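Local coordinates for protein aldehyde dehydrogenase (Anabaena variabilis, PDB 4H7N) that probably oxidises aldehydes to carboxylic acids with NAD+ as the electron acceptor, at residues E311-I316 / E364-I369; N318-D323 / S357-T362; A329-G334 / R347-T352. All coordinates share one frame; numbering follows the deposited sequence.

Contact 1 (E311-I316 / E364-I369); sequences EKQAGI and ETFGPI
Gln313 and Ile316, one turn apart at the start of helix 311-326, face the irregular chain at Thr365 and Phe366, with CA-CA separations of 7.3 Å for Gln313-Phe366 and 6.9 Å for Ile316-Thr365. Side chains and water therefore span the gap, and no backbone-backbone bond joins the two. Gln313 does most of this work. Its CG stands anti to the backbone N (chi1 -160°) and the chain bends at the next bond, which carries the amide over to the loop. NE2 gives a hydrogen to Thr365 O at 2.9 Å, a somewhat bent bond (138° at the hydrogen) that reaches the oxygen from above the carbonyl plane, 50° out of it. NE2 also donates to a water at 2.8 Å, and that water donates in turn to Glu364 O at 2.7 Å, so one amide nitrogen serves two successive carbonyls. The same NE2 lies 3.3 Å from Phe366 CB and meets the ring obliquely; beyond CB the phenyl group turns away from the helix. Ile316 adds a loose van der Waals touch, its CG2 4.2 Å from Glu364 O. An alanine in place of Gln313 is likely to leave Thr365 O without this donor and the bridging water without its link to the helix. On the loop itself, the carboxylate of Glu270 accepts from the N-H groups of Thr365 and Phe366, and Glu364 OE2 accepts from Gly235 N. The Glu364 side chain lies about 9 Å from that of Glu232, the predicted active-site residue. Residues Glu364 to Pro368 match the E-x-F-G-P sequence of aldehyde dehydrogenases; in relatives this loop borders the nicotinamide end of the cofactor site, and it probably does so here.

Contact 2 (N318-D323 / S357-T362); sequences NDHILD and SMKVMT
Asp323 turns its CG anti to the backbone N (chi1 167°), while Lys359 sets its CG beside its own backbone N (chi1 -70°); together these rotations bring the carboxylate to the backbone N-H of Lys359 and lay the lysine chain across the helix. Asp323 OD2 accepts from Lys359 N at 2.9 Å in a nearly straight bond (165° at the hydrogen), on the syn side of the carboxylate but tilted out of its plane. A water donates to the same OD2 and to His320 O, both at 2.7 Å, and accepts from Val360 N at 2.8 Å, so direct and water-borne bonds hold two successive N-H groups to the helix. Lys359 CB sits over one face of His320, 3.8 Å from the ring centroid, in a CH-pi contact. Val360 CB packs against His320 CB at 4.1 Å, and the ring's ND1 is hydrogen-bonded to Thr365 OG1. Farther out, Lys359 NZ makes a long salt bridge to Asp319 OD2 at 3.6 Å. Lys327 pairs with Asp323 OD1 and also binds Ser357 O. With a lysine at one oxygen and a backbone N-H and a water at the other, the Asp323 carboxylate is probably kept in its charged form.

Contact 3 (A329-G334 / R347-T352); sequences AVIHCG and RPTVMT
His332 NE2 and Thr352 OG1 meet at 2.8 Å in an almost straight hydrogen bond (175°), in which either atom could be the donor. CG of His332 lies anti to its carbonyl carbon (chi1 -60°), which turns the imidazole back along its own strand, across to Thr352 on the neighbour; Val350 O lies at the ring edge, in plane, and Val330 CG1 lies over one face, toward the rim. The backbones pair antiparallel. Val330 N donates to Thr352 O at 2.9 Å and Thr352 N to Val330 O at 3.0 Å, the latter within the carbonyl plane, while His332 N reaches Val350 O at 2.9 Å. Met351 CA adds a C-H contact to Val330 O at 3.1 Å. Ile331 and Met351, a non-hydrogen-bonded pair, lie side by side with Ile331 CD1 4.0 Å from Met351 CG, and Met351, a selenomethionine whose chain bends at its last torsion, brings its CE to Ala329 CB at 3.9 Å. This face is covered by helix 311-326, through Ile321, Ala324 and Val325. On the face of Val350 and Thr352, helix 279-292 contributes Tyr283 and Ile287. Strand 330-333 is one of the two outermost strands of the mixed sheet within this chain, added antiparallel to an otherwise parallel, helix-covered alpha/beta core in the aldehyde dehydrogenase fold.

In the fold
Helix 311-326 comes first and supplies one side of two contacts, its opening turn to contact 1 and a later one to contact 2. The chain then forms strand 330-333, passes through the short strands 338-340 and 343-345, and returns as strand 349-352, closing contact 3, the shortest loop. The following loop meets the helix again, in reverse order: 357-362 closes contact 2 and 364-369 closes contact 1 as it runs into strand 369-375. The three loops therefore nest, contact 3 innermost and contact 1 outermost. Val360 touches both Ile369 and Met351, joining the three. Together they tie the helix to the edge of the seven-stranded sheet and to the loop near the predicted active-site residue Glu232.

Contact 1 (E311-I316 / E364-I369)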
ATOM      1  N   GLU A 311      -7.926 -17.568 -27.216  1.00 31.69           N
ATOM      2  CA  GLU A 311      -8.813 -18.741 -27.353  1.00 33.31           C
ATOM      3  C   GLU A 311      -9.485 -19.166 -26.062  1.00 33.48           C
ATOM      4  O   GLU A 311     -10.645 -19.594 -26.081  1.00 33.17           O
ATOM      5  CB  GLU A 311      -8.083 -19.997 -27.844  1.00 35.93           C
ATOM      6  CG  GLU A 311      -7.898 -20.046 -29.313  1.00 40.95           C
ATOM      7  CD  GLU A 311      -7.841 -21.475 -29.841  1.00 40.68           C
ATOM      8  OE1 GLU A 311      -6.900 -22.167 -29.496  1.00 41.92           O
ATOM      9  OE2 GLU A 311      -8.756 -21.874 -30.581  1.00 42.24           O
ATOM     10  N   LYS A 312      -8.750 -19.129 -24.958  1.00 32.16           N
ATOM     11  CA  LYS A 312      -9.332 -19.552 -23.687  1.00 34.32           C
ATOM     12  C   LYS A 312     -10.515 -18.622 -23.334  1.00 31.87           C
ATOM     13  O   LYS A 312     -11.551 -19.058 -22.845  1.00 30.50           O
ATOM     14  CB  LYS A 312      -8.235 -19.580 -22.645  1.00 39.57           C
ATOM     15  CG  LYS A 312      -8.665 -19.732 -21.212  1.00 47.02           C
ATOM     16  CD  LYS A 312      -7.606 -19.073 -20.323  1.00 54.69           C
ATOM     17  CE  LYS A 312      -8.127 -18.573 -18.976  1.00 58.08           C
ATOM     18  NZ  LYS A 312      -7.859 -19.629 -17.965  1.00 61.60           N
ATOM     19  N   GLN A 313     -10.420 -17.341 -23.660  1.00 30.72           N
ATOM     20  CA  GLN A 313     -11.535 -16.457 -23.366  1.00 29.11           C
ATOM     21  C   GLN A 313     -12.762 -16.769 -24.241  1.00 28.87           C
ATOM     22  O   GLN A 313     -13.909 -16.690 -23.786  1.00 28.61           O
ATOM     23  CB  GLN A 313     -11.153 -14.997 -23.510  1.00 27.87           C
ATOM     24  CG  GLN A 313     -12.127 -14.131 -22.761  1.00 28.20           C
ATOM     25  CD  GLN A 313     -11.911 -14.303 -21.261  1.00 31.00           C
ATOM     26  OE1 GLN A 313     -10.770 -14.426 -20.821  1.00 32.60           O
ATOM     27  NE2 GLN A 313     -12.998 -14.373 -20.484  1.00 30.14           N
ATOM     28  N   ALA A 314     -12.528 -17.158 -25.482  1.00 29.29           N
ATOM     29  CA  ALA A 314     -13.608 -17.628 -26.330  1.00 28.68           C
ATOM     30  C   ALA A 314     -14.344 -18.800 -25.693  1.00 30.91           C
ATOM     31  O   ALA A 314     -15.574 -18.833 -25.729  1.00 31.10           O
ATOM     32  CB  ALA A 314     -13.086 -18.003 -27.701  1.00 30.08           C
ATOM     33  N   GLY A 315     -13.588 -19.742 -25.104  1.00 30.31           N
ATOM     34  CA  GLY A 315     -14.182 -20.858 -24.402  1.00 32.70           C
ATOM     35  C   GLY A 315     -15.018 -20.402 -23.216  1.00 31.85           C
ATOM     36  O   GLY A 315     -16.093 -20.914 -23.002  1.00 31.55           O
ATOM     37  N   ILE A 316     -14.515 -19.444 -22.434  1.00 31.19           N
ATOM     38  CA  ILE A 316     -15.256 -18.948 -21.284  1.00 30.16           C
ATOM     39  C   ILE A 316     -16.562 -18.263 -21.695  1.00 30.08           C
ATOM     40  O   ILE A 316     -17.625 -18.495 -21.090  1.00 28.15           O
ATOM     41  CB  ILE A 316     -14.401 -17.942 -20.488  1.00 31.54           C
ATOM     42  CG1 ILE A 316     -13.266 -18.697 -19.741  1.00 34.98           C
ATOM     43  CG2 ILE A 316     -15.277 -17.152 -19.538  1.00 33.02           C
ATOM     44  CD1 ILE A 316     -12.190 -17.787 -19.135  1.00 34.54           C
ATOM     45  N   GLU A 364     -16.556 -13.127 -14.153  1.00 29.55           N
ATOM     46  CA  GLU A 364     -16.110 -12.219 -15.188  1.00 32.18           C
ATOM     47  C   GLU A 364     -16.280 -12.912 -16.544  1.00 28.92           C
ATOM     48  O   GLU A 364     -15.831 -14.041 -16.731  1.00 28.99           O
ATOM     49  CB  GLU A 364     -14.639 -11.770 -14.961  1.00 33.39           C
ATOM     50  CG  GLU A 364     -14.153 -10.663 -15.924  1.00 35.50           C
ATOM     51  CD  GLU A 364     -12.867  -9.917 -15.446  1.00 36.37           C
ATOM     52  OE1 GLU A 364     -11.925 -10.646 -15.025  1.00 33.14           O
ATOM     53  OE2 GLU A 364     -12.806  -8.623 -15.488  1.00 32.44           O
ATOM     54  N   THR A 365     -16.924 -12.228 -17.468  1.00 26.60           N
ATOM     55  CA  THR A 365     -17.166 -12.770 -18.818  1.00 27.16           C
ATOM     56  C   THR A 365     -16.101 -12.286 -19.825  1.00 27.21           C
ATOM     57  O   THR A 365     -15.587 -13.069 -20.631  1.00 26.34           O
ATOM     58  CB  THR A 365     -18.595 -12.374 -19.235  1.00 28.43           C
ATOM     59  OG1 THR A 365     -19.525 -12.903 -18.275  1.00 29.24           O
ATOM     60  CG2 THR A 365     -18.972 -12.931 -20.600  1.00 29.06           C
ATOM     61  N   PHE A 366     -15.750 -10.989 -19.765  1.00 26.29           N
ATOM     62  CA  PHE A 366     -14.764 -10.427 -20.683  1.00 26.81           C
ATOM     63  C   PHE A 366     -15.219 -10.644 -22.137  1.00 29.23           C
ATOM     64  O   PHE A 366     -14.404 -10.959 -23.009  1.00 29.72           O
ATOM     65  CB  PHE A 366     -13.397 -11.092 -20.436  1.00 26.90           C
ATOM     66  CG  PHE A 366     -12.297 -10.139 -20.124  1.00 27.69           C
ATOM     67  CD1 PHE A 366     -12.357  -9.339 -18.990  1.00 27.89           C
ATOM     68  CD2 PHE A 366     -11.194 -10.013 -20.976  1.00 28.43           C
ATOM     69  CE1 PHE A 366     -11.337  -8.446 -18.666  1.00 27.06           C
ATOM     70  CE2 PHE A 366     -10.166  -9.110 -20.655  1.00 26.93           C
ATOM     71  CZ  PHE A 366     -10.234  -8.349 -19.504  1.00 27.37           C
ATOM     72  N   GLY A 367     -16.521 -10.481 -22.380  1.00 28.66           N
ATOM     73  CA  GLY A 367     -17.113 -10.614 -23.715  1.00 27.57           C
ATOM     74  C   GLY A 367     -18.193  -9.572 -23.949  1.00 29.57           C
ATOM     75  O   GLY A 367     -18.502  -8.768 -23.056  1.00 28.82           O
ATOM     76  N   PRO A 368     -18.809  -9.571 -25.154  1.00 28.51           N
ATOM     77  CA  PRO A 368     -19.710  -8.467 -25.492  1.00 28.69           C
ATOM     78  C   PRO A 368     -21.160  -8.812 -25.128  1.00 29.70           C
ATOM     79  O   PRO A 368     -22.071  -8.724 -25.962  1.00 31.97           O
ATOM     80  CB  PRO A 368     -19.526  -8.347 -27.001  1.00 28.21           C
ATOM     81  CG  PRO A 368     -19.344  -9.767 -27.448  1.00 29.77           C
ATOM     82  CD  PRO A 368     -18.595 -10.457 -26.307  1.00 29.02           C
ATOM     83  N   ILE A 369     -21.361  -9.186 -23.882  1.00 28.97           N
ATOM     84  CA  ILE A 369     -22.645  -9.731 -23.436  1.00 31.29           C
ATOM     85  C   ILE A 369     -23.371  -8.738 -22.541  1.00 30.68           C
ATOM     86  O   ILE A 369     -22.767  -8.148 -21.666  1.00 29.88           O
ATOM     87  CB  ILE A 369     -22.455 -11.008 -22.621  1.00 29.85           C
ATOM     88  CG1 ILE A 369     -21.525 -11.963 -23.349  1.00 31.15           C
ATOM     89  CG2 ILE A 369     -23.795 -11.689 -22.392  1.00 32.94           C
ATOM     90  CD1 ILE A 369     -21.899 -12.244 -24.795  1.00 32.81           C
TER
HETATM   91  O   HOH W   1     -13.292 -14.313 -17.716  1.00 35.25           O

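Contact 2 (N318-D323 / S357-T362)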
ATOM      1  N   ASN A 318     -18.266 -18.654 -24.441  1.00 31.17           N
ATOM      2  CA  ASN A 318     -19.160 -19.698 -24.942  1.00 31.90           C
ATOM      3  C   ASN A 318     -19.862 -20.450 -23.787  1.00 32.97           C
ATOM      4  O   ASN A 318     -21.076 -20.651 -23.783  1.00 32.94           O
ATOM      5  CB  ASN A 318     -18.390 -20.649 -25.849  1.00 34.15           C
ATOM      6  CG  ASN A 318     -19.291 -21.693 -26.474  1.00 35.50           C
ATOM      7  OD1 ASN A 318     -20.196 -21.374 -27.251  1.00 37.37           O
ATOM      8  ND2 ASN A 318     -19.103 -22.920 -26.069  1.00 35.48           N
ATOM      9  N   ASP A 319     -19.090 -20.743 -22.760  1.00 34.31           N
ATOM     10  CA  ASP A 319     -19.611 -21.423 -21.590  1.00 35.97           C
ATOM     11  C   ASP A 319     -20.644 -20.580 -20.830  1.00 35.13           C
ATOM     12  O   ASP A 319     -21.659 -21.103 -20.394  1.00 36.82           O
ATOM     13  CB  ASP A 319     -18.440 -21.807 -20.711  1.00 37.26           C
ATOM     14  CG  ASP A 319     -18.865 -22.432 -19.431  1.00 40.89           C
ATOM     15  OD1 ASP A 319     -19.455 -23.511 -19.533  1.00 43.49           O
ATOM     16  OD2 ASP A 319     -18.613 -21.859 -18.336  1.00 39.41           O
ATOM     17  N   HIS A 320     -20.427 -19.267 -20.749  1.00 33.05           N
ATOM     18  CA  HIS A 320     -21.369 -18.367 -20.069  1.00 31.85           C
ATOM     19  C   HIS A 320     -22.688 -18.299 -20.805  1.00 33.08           C
ATOM     20  O   HIS A 320     -23.756 -18.277 -20.186  1.00 31.71           O
ATOM     21  CB  HIS A 320     -20.752 -16.952 -19.870  1.00 30.25           C
ATOM     22  CG  HIS A 320     -19.730 -16.909 -18.776  1.00 30.26           C
ATOM     23  ND1 HIS A 320     -19.397 -15.754 -18.095  1.00 29.67           N
ATOM     24  CD2 HIS A 320     -19.009 -17.908 -18.208  1.00 29.86           C
ATOM     25  CE1 HIS A 320     -18.511 -16.049 -17.159  1.00 29.98           C
ATOM     26  NE2 HIS A 320     -18.254 -17.345 -17.213  1.00 30.54           N
ATOM     27  N   ILE A 321     -22.615 -18.252 -22.136  1.00 32.21           N
ATOM     28  CA  ILE A 321     -23.821 -18.206 -22.965  1.00 33.64           C
ATOM     29  C   ILE A 321     -24.598 -19.523 -22.822  1.00 33.54           C
ATOM     30  O   ILE A 321     -25.802 -19.527 -22.550  1.00 32.79           O
ATOM     31  CB  ILE A 321     -23.487 -17.944 -24.466  1.00 35.29           C
ATOM     32  CG1 ILE A 321     -22.875 -16.591 -24.663  1.00 35.87           C
ATOM     33  CG2 ILE A 321     -24.737 -18.006 -25.335  1.00 38.56           C
ATOM     34  CD1 ILE A 321     -22.293 -16.398 -26.036  1.00 36.81           C
ATOM     35  N   LEU A 322     -23.909 -20.645 -22.954  1.00 36.81           N
ATOM     36  CA  LEU A 322     -24.577 -21.950 -22.742  1.00 37.70           C
ATOM     37  C   LEU A 322     -25.155 -22.157 -21.345  1.00 37.81           C
ATOM     38  O   LEU A 322     -26.304 -22.610 -21.197  1.00 37.71           O
ATOM     39  CB  LEU A 322     -23.627 -23.099 -23.058  1.00 40.70           C
ATOM     40  CG  LEU A 322     -23.211 -23.214 -24.527  1.00 44.24           C
ATOM     41  CD1 LEU A 322     -22.117 -24.271 -24.661  1.00 48.21           C
ATOM     42  CD2 LEU A 322     -24.360 -23.545 -25.468  1.00 44.57           C
ATOM     43  N   ASP A 323     -24.384 -21.824 -20.313  1.00 36.16           N
ATOM     44  CA  ASP A 323     -24.898 -21.934 -18.919  1.00 36.51           C
ATOM     45  C   ASP A 323     -26.175 -21.080 -18.779  1.00 36.00           C
ATOM     46  O   ASP A 323     -27.172 -21.510 -18.186  1.00 35.19           O
ATOM     47  CB  ASP A 323     -23.816 -21.478 -17.925  1.00 35.56           C
ATOM     48  CG  ASP A 323     -24.352 -21.270 -16.519  1.00 37.63           C
ATOM     49  OD1 ASP A 323     -24.540 -22.271 -15.785  1.00 38.25           O
ATOM     50  OD2 ASP A 323     -24.576 -20.108 -16.115  1.00 34.96           O
ATOM     51  N   SER A 357     -28.218 -16.829 -10.563  1.00 35.67           N
ATOM     52  CA  SER A 357     -27.783 -18.243 -10.571  1.00 37.02           C
ATOM     53  C   SER A 357     -26.846 -18.522 -11.755  1.00 36.85           C
ATOM     54  O   SER A 357     -26.202 -19.559 -11.796  1.00 36.26           O
ATOM     55  CB  SER A 357     -28.965 -19.210 -10.652  1.00 38.64           C
ATOM     56  OG  SER A 357     -29.531 -19.205 -11.955  1.00 37.96           O
HETATM   57  N   MSE A 358     -26.757 -17.601 -12.713  1.00 34.06           N
HETATM   58  CA  MSE A 358     -25.989 -17.846 -13.941  1.00 33.49           C
HETATM   59  C   MSE A 358     -24.580 -17.259 -13.876  1.00 33.58           C
HETATM   60  O   MSE A 358     -24.344 -16.159 -13.316  1.00 34.63           O
HETATM   61  CB  MSE A 358     -26.718 -17.217 -15.162  1.00 33.76           C
HETATM   62  CG  MSE A 358     -28.148 -17.645 -15.340  1.00 33.99           C
HETATM   63 SE   MSE A 358     -29.054 -16.430 -16.618  1.00 36.35          SE
HETATM   64  CE  MSE A 358     -30.713 -17.462 -16.669  1.00 36.58           C
ATOM     65  N   LYS A 359     -23.630 -17.944 -14.514  1.00 34.43           N
ATOM     66  CA  LYS A 359     -22.255 -17.477 -14.570  1.00 34.66           C
ATOM     67  C   LYS A 359     -22.118 -16.127 -15.186  1.00 33.29           C
ATOM     68  O   LYS A 359     -21.285 -15.321 -14.768  1.00 29.81           O
ATOM     69  CB  LYS A 359     -21.426 -18.414 -15.423  1.00 38.49           C
ATOM     70  CG  LYS A 359     -21.198 -19.775 -14.795  1.00 41.40           C
ATOM     71  CD  LYS A 359     -20.515 -20.641 -15.840  1.00 43.07           C
ATOM     72  CE  LYS A 359     -20.565 -22.111 -15.505  1.00 46.38           C
ATOM     73  NZ  LYS A 359     -19.306 -22.474 -14.820  1.00 48.90           N
ATOM     74  N   VAL A 360     -22.910 -15.882 -16.221  1.00 34.15           N
ATOM     75  CA  VAL A 360     -22.809 -14.617 -16.943  1.00 33.04           C
ATOM     76  C   VAL A 360     -23.131 -13.393 -16.056  1.00 31.41           C
ATOM     77  O   VAL A 360     -22.796 -12.271 -16.395  1.00 31.14           O
ATOM     78  CB  VAL A 360     -23.696 -14.668 -18.218  1.00 33.41           C
ATOM     79  CG1 VAL A 360     -25.155 -14.413 -17.880  1.00 33.26           C
ATOM     80  CG2 VAL A 360     -23.191 -13.694 -19.262  1.00 33.88           C
HETATM   81  N   MSE A 361     -23.823 -13.615 -14.946  1.00 31.06           N
HETATM   82  CA  MSE A 361     -24.124 -12.561 -13.980  1.00 32.32           C
HETATM   83  C   MSE A 361     -23.226 -12.537 -12.758  1.00 33.70           C
HETATM   84  O   MSE A 361     -23.350 -11.639 -11.910  1.00 31.63           O
HETATM   85  CB  MSE A 361     -25.624 -12.656 -13.664  1.00 35.47           C
HETATM   86  CG  MSE A 361     -26.305 -12.095 -14.920  1.00 39.64           C
HETATM   87 SE   MSE A 361     -28.035 -11.341 -14.476  0.85 48.86          SE
HETATM   88  CE  MSE A 361     -27.325  -9.522 -14.245  1.00 39.62           C
ATOM     89  N   THR A 362     -22.311 -13.494 -12.639  1.00 33.99           N
ATOM     90  CA  THR A 362     -21.496 -13.564 -11.451  1.00 35.80           C
ATOM     91  C   THR A 362     -19.993 -13.636 -11.755  1.00 35.73           C
ATOM     92  O   THR A 362     -19.252 -12.905 -11.145  1.00 38.97           O
ATOM     93  CB  THR A 362     -21.876 -14.748 -10.576  1.00 36.90           C
ATOM     94  OG1 THR A 362     -21.690 -15.945 -11.316  1.00 34.28           O
ATOM     95  CG2 THR A 362     -23.317 -14.628 -10.112  1.00 38.62           C
TER
HETATM   96  O   HOH W   2     -24.390 -17.883 -17.561  1.00 33.73           O

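Contact 3 (A329-G334 / R347-T352)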
ATOM      1  N   ALA A 329     -32.184 -18.340 -19.971  1.00 37.90           N
ATOM      2  CA  ALA A 329     -31.984 -17.009 -20.603  1.00 36.25           C
ATOM      3  C   ALA A 329     -32.585 -16.993 -22.017  1.00 37.03           C
ATOM      4  O   ALA A 329     -32.686 -18.033 -22.656  1.00 35.90           O
ATOM      5  CB  ALA A 329     -30.515 -16.642 -20.643  1.00 35.46           C
ATOM      6  N   VAL A 330     -33.035 -15.813 -22.450  1.00 36.60           N
ATOM      7  CA  VAL A 330     -33.549 -15.565 -23.796  1.00 37.11           C
ATOM      8  C   VAL A 330     -32.537 -14.695 -24.531  1.00 36.90           C
ATOM      9  O   VAL A 330     -32.195 -13.639 -24.045  1.00 38.24           O
ATOM     10  CB  VAL A 330     -34.895 -14.797 -23.727  1.00 37.93           C
ATOM     11  CG1 VAL A 330     -35.369 -14.368 -25.113  1.00 38.43           C
ATOM     12  CG2 VAL A 330     -35.970 -15.668 -23.046  1.00 38.93           C
ATOM     13  N   ILE A 331     -32.054 -15.142 -25.681  1.00 35.47           N
ATOM     14  CA  ILE A 331     -31.086 -14.402 -26.476  1.00 36.52           C
ATOM     15  C   ILE A 331     -31.861 -13.615 -27.506  1.00 37.10           C
ATOM     16  O   ILE A 331     -32.554 -14.212 -28.314  1.00 35.58           O
ATOM     17  CB  ILE A 331     -30.155 -15.347 -27.273  1.00 38.00           C
ATOM     18  CG1 ILE A 331     -29.481 -16.387 -26.350  1.00 39.81           C
ATOM     19  CG2 ILE A 331     -29.163 -14.566 -28.131  1.00 37.71           C
ATOM     20  CD1 ILE A 331     -28.311 -15.924 -25.590  1.00 40.58           C
ATOM     21  N   HIS A 332     -31.733 -12.295 -27.499  1.00 35.96           N
ATOM     22  CA  HIS A 332     -32.424 -11.482 -28.489  1.00 37.60           C
ATOM     23  C   HIS A 332     -31.601 -11.200 -29.734  1.00 38.39           C
ATOM     24  O   HIS A 332     -32.160 -10.957 -30.789  1.00 39.77           O
ATOM     25  CB  HIS A 332     -32.887 -10.187 -27.859  1.00 37.80           C
ATOM     26  CG  HIS A 332     -33.822 -10.397 -26.720  1.00 38.81           C
ATOM     27  ND1 HIS A 332     -35.188 -10.408 -26.876  1.00 42.51           N
ATOM     28  CD2 HIS A 332     -33.595 -10.664 -25.417  1.00 40.01           C
ATOM     29  CE1 HIS A 332     -35.770 -10.639 -25.714  1.00 41.20           C
ATOM     30  NE2 HIS A 332     -34.823 -10.809 -24.814  1.00 42.07           N
ATOM     31  N   CYS A 333     -30.284 -11.216 -29.615  1.00 36.64           N
ATOM     32  CA  CYS A 333     -29.401 -10.934 -30.736  1.00 37.59           C
ATOM     33  C   CYS A 333     -28.038 -11.483 -30.366  1.00 37.00           C
ATOM     34  O   CYS A 333     -27.696 -11.656 -29.175  1.00 37.06           O
ATOM     35  CB  CYS A 333     -29.331  -9.420 -31.068  1.00 36.85           C
ATOM     36  SG  CYS A 333     -28.613  -8.306 -29.796  1.00 36.30           S
ATOM     37  N   GLY A 334     -27.264 -11.776 -31.387  1.00 37.63           N
ATOM     38  CA  GLY A 334     -25.966 -12.404 -31.216  1.00 37.89           C
ATOM     39  C   GLY A 334     -26.042 -13.755 -30.530  1.00 37.83           C
ATOM     40  O   GLY A 334     -26.754 -14.603 -30.970  1.00 37.50           O
ATOM     41  N   ARG A 347     -20.758 -11.638 -31.526  1.00 30.26           N
ATOM     42  CA  ARG A 347     -21.425 -10.369 -31.727  1.00 33.70           C
ATOM     43  C   ARG A 347     -22.019  -9.858 -30.423  1.00 32.03           C
ATOM     44  O   ARG A 347     -22.276 -10.628 -29.498  1.00 32.55           O
ATOM     45  CB  ARG A 347     -22.549 -10.480 -32.759  1.00 36.09           C
ATOM     46  CG  ARG A 347     -22.083 -10.725 -34.172  1.00 41.59           C
ATOM     47  CD  ARG A 347     -23.271 -10.880 -35.113  1.00 46.95           C
ATOM     48  NE  ARG A 347     -22.814 -10.601 -36.470  1.00 54.06           N
ATOM     49  CZ  ARG A 347     -22.279 -11.490 -37.298  1.00 54.45           C
ATOM     50  NH1 ARG A 347     -22.150 -12.773 -36.948  1.00 57.39           N
ATOM     51  NH2 ARG A 347     -21.877 -11.088 -38.497  1.00 58.38           N
ATOM     52  N   PRO A 348     -22.249  -8.549 -30.357  1.00 31.90           N
ATOM     53  CA  PRO A 348     -23.011  -7.953 -29.253  1.00 30.90           C
ATOM     54  C   PRO A 348     -24.279  -8.752 -28.966  1.00 31.10           C
ATOM     55  O   PRO A 348     -25.033  -9.071 -29.867  1.00 30.79           O
ATOM     56  CB  PRO A 348     -23.344  -6.558 -29.789  1.00 31.93           C
ATOM     57  CG  PRO A 348     -22.192  -6.235 -30.684  1.00 31.60           C
ATOM     58  CD  PRO A 348     -21.896  -7.540 -31.380  1.00 32.27           C
ATOM     59  N   THR A 349     -24.442  -9.147 -27.720  1.00 29.34           N
ATOM     60  CA  THR A 349     -25.455 -10.095 -27.328  1.00 29.74           C
ATOM     61  C   THR A 349     -26.293  -9.518 -26.214  1.00 31.22           C
ATOM     62  O   THR A 349     -25.754  -9.207 -25.151  1.00 30.49           O
ATOM     63  CB  THR A 349     -24.772 -11.371 -26.856  1.00 29.70           C
ATOM     64  OG1 THR A 349     -23.998 -11.911 -27.934  1.00 29.78           O
ATOM     65  CG2 THR A 349     -25.738 -12.394 -26.372  1.00 29.78           C
ATOM     66  N   VAL A 350     -27.602  -9.336 -26.463  1.00 30.43           N
ATOM     67  CA  VAL A 350     -28.560  -8.919 -25.417  1.00 29.79           C
ATOM     68  C   VAL A 350     -29.354 -10.141 -24.974  1.00 31.60           C
ATOM     69  O   VAL A 350     -29.945 -10.825 -25.815  1.00 32.54           O
ATOM     70  CB  VAL A 350     -29.529  -7.836 -25.918  1.00 31.30           C
ATOM     71  CG1 VAL A 350     -30.527  -7.437 -24.833  1.00 31.73           C
ATOM     72  CG2 VAL A 350     -28.749  -6.628 -26.409  1.00 31.56           C
HETATM   73  N   MSE A 351     -29.391 -10.382 -23.664  1.00 31.50           N
HETATM   74  CA  MSE A 351     -30.170 -11.464 -23.090  1.00 34.44           C
HETATM   75  C   MSE A 351     -31.051 -10.980 -21.974  1.00 34.51           C
HETATM   76  O   MSE A 351     -30.676 -10.103 -21.190  1.00 34.05           O
HETATM   77  CB  MSE A 351     -29.295 -12.507 -22.436  1.00 35.98           C
HETATM   78  CG  MSE A 351     -27.974 -12.798 -23.092  1.00 39.76           C
HETATM   79 SE   MSE A 351     -27.035 -14.262 -22.086  0.85 48.57          SE
HETATM   80  CE  MSE A 351     -27.657 -13.990 -20.328  1.00 40.93           C
ATOM     81  N   THR A 352     -32.210 -11.599 -21.844  1.00 34.97           N
ATOM     82  CA  THR A 352     -33.147 -11.307 -20.748  1.00 34.43           C
ATOM     83  C   THR A 352     -33.580 -12.649 -20.114  1.00 34.74           C
ATOM     84  O   THR A 352     -33.096 -13.727 -20.501  1.00 34.00           O
ATOM     85  CB  THR A 352     -34.381 -10.473 -21.210  1.00 36.16           C
ATOM     86  OG1 THR A 352     -35.180 -11.232 -22.117  1.00 34.22           O
ATOM     87  CG2 THR A 352     -33.974  -9.127 -21.899  1.00 36.26           C
TER